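Local coordinates for protein host Factor for Q beta (Staphylococcus aureus, PDB 1KQ1) that forms a hexameric Sm-like ring that binds RNA and acts as a pleiotropic regulator of translation, at residues A11-N14 / F15-N18. Numbering follows the deposited sequence.
Sequences ALEN and FKAN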
# COMPACT_ATOMS: atom_id res chain seq x y z
N ALA C 11 14.58 -18.95 -3.17
CA ALA C 11 15.15 -18.44 -1.93
C ALA C 11 14.35 -18.88 -0.73
O ALA C 11 14.91 -19.37 0.26
CB ALA C 11 15.23 -16.91 -1.96
N LEU C 12 13.02 -18.76 -0.78
CA LEU C 12 12.21 -19.14 0.36
C LEU C 12 12.26 -20.59 0.70
O LEU C 12 12.24 -20.97 1.87
CB LEU C 12 10.73 -18.71 0.19
CG LEU C 12 10.57 -17.20 -0.03
CD1 LEU C 12 9.12 -16.85 -0.28
CD2 LEU C 12 11.12 -16.43 1.17
N GLU C 13 12.34 -21.42 -0.34
CA GLU C 13 12.42 -22.87 -0.13
C GLU C 13 13.76 -23.29 0.53
O GLU C 13 13.79 -24.19 1.38
CB GLU C 13 12.22 -23.57 -1.49
CG GLU C 13 12.10 -25.07 -1.38
CD GLU C 13 10.93 -25.56 -0.55
OE1 GLU C 13 10.99 -26.72 -0.10
OE2 GLU C 13 9.94 -24.81 -0.35
N ASN C 14 14.82 -22.60 0.16
CA ASN C 14 16.13 -22.85 0.78
C ASN C 14 16.10 -22.35 2.22
O ASN C 14 16.61 -23.03 3.11
CB ASN C 14 17.21 -22.13 0.03
CG ASN C 14 17.72 -22.92 -1.17
OD1 ASN C 14 17.93 -24.14 -1.07
ND2 ASN C 14 17.95 -22.24 -2.29
N PHE C 15 15.52 -21.17 2.47
CA PHE C 15 15.45 -20.67 3.84
C PHE C 15 14.71 -21.66 4.70
O PHE C 15 15.11 -21.91 5.84
CB PHE C 15 14.67 -19.32 3.94
CG PHE C 15 15.32 -18.15 3.27
CD1 PHE C 15 16.69 -18.12 3.03
CD2 PHE C 15 14.55 -17.05 2.89
CE1 PHE C 15 17.28 -17.02 2.41
CE2 PHE C 15 15.12 -15.96 2.27
CZ PHE C 15 16.48 -15.92 2.02
N LYS C 16 13.59 -22.19 4.19
CA LYS C 16 12.77 -23.13 4.90
C LYS C 16 13.54 -24.42 5.16
O LYS C 16 13.59 -24.93 6.29
CB LYS C 16 11.51 -23.44 4.08
CG LYS C 16 10.54 -24.38 4.72
CD LYS C 16 9.34 -24.64 3.82
CE LYS C 16 8.52 -25.81 4.27
NZ LYS C 16 7.60 -26.25 3.16
N ALA C 17 14.12 -24.96 4.09
CA ALA C 17 14.77 -26.25 4.26
C ALA C 17 15.95 -26.22 5.17
O ALA C 17 16.18 -27.18 5.92
CB ALA C 17 15.20 -26.79 2.92
N ASN C 18 16.70 -25.12 5.12
CA ASN C 18 17.90 -24.98 5.92
C ASN C 18 17.64 -24.34 7.30
O ASN C 18 18.57 -24.17 8.10
CB ASN C 18 18.93 -24.16 5.17
CG ASN C 18 19.40 -24.85 3.91
OD1 ASN C 18 19.63 -24.21 2.89
ND2 ASN C 18 19.58 -26.16 3.99
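The shortest polar bond here runs from Ala17 N to Glu13 O, 2.8 Å, one rung of the i to i+4 ladder of helix 7-17. In the rung before it but one, the backbone N-H of Phe15 meets Ala11 O almost end-on to the C=O bond (C=O...N angle 161°), and the same oxygen also lies over one face of the Phe15 ring, 3.3 Å from CG. The phenylalanine torsion brings this about: CG stands anti to the carbonyl carbon (chi1 -66°), which leans the ring back along the helix over the preceding turn. There the ring meets two apolar groups. Its CZ comes within 4.3 Å of Ala11 CB, a methyl small enough to let the ring lie close to the backbone, while Leu12 CD2 reaches Phe15 CD2 at 3.9 Å, obliquely to the ring.

Two further i to i+4 bonds continue the ladder: Lys16 N to Leu12 O and Asn18 N to Asn14 O. Asn18, short and polar, suits its exposed position; its OD1 lies 3.2 Å from Asn14 O without a bond, two acceptors side by side.

On another flank, Lys16 extends fully, CG anti to the backbone N (chi1 -178°), and its NZ stays 4.5 Å from Glu13 OE2, too far for a salt bridge. That carboxylate oxygen is instead hydrogen-bonded to Tyr39 OH, tying the helix to strand 31-39.

The helix is thus amphipathic, as expected for the N-terminal helix of an Sm-like fold. Leu12 and Phe15 pack on Ile36 and Tyr63 of the strongly bent sheet, and Ala11 touches Leu54 of a neighbouring subunit. Apolar side chains therefore fasten the helix to the sheet, whereas the opposite charges of Glu13 and Lys16 probably add no more than a weak attraction.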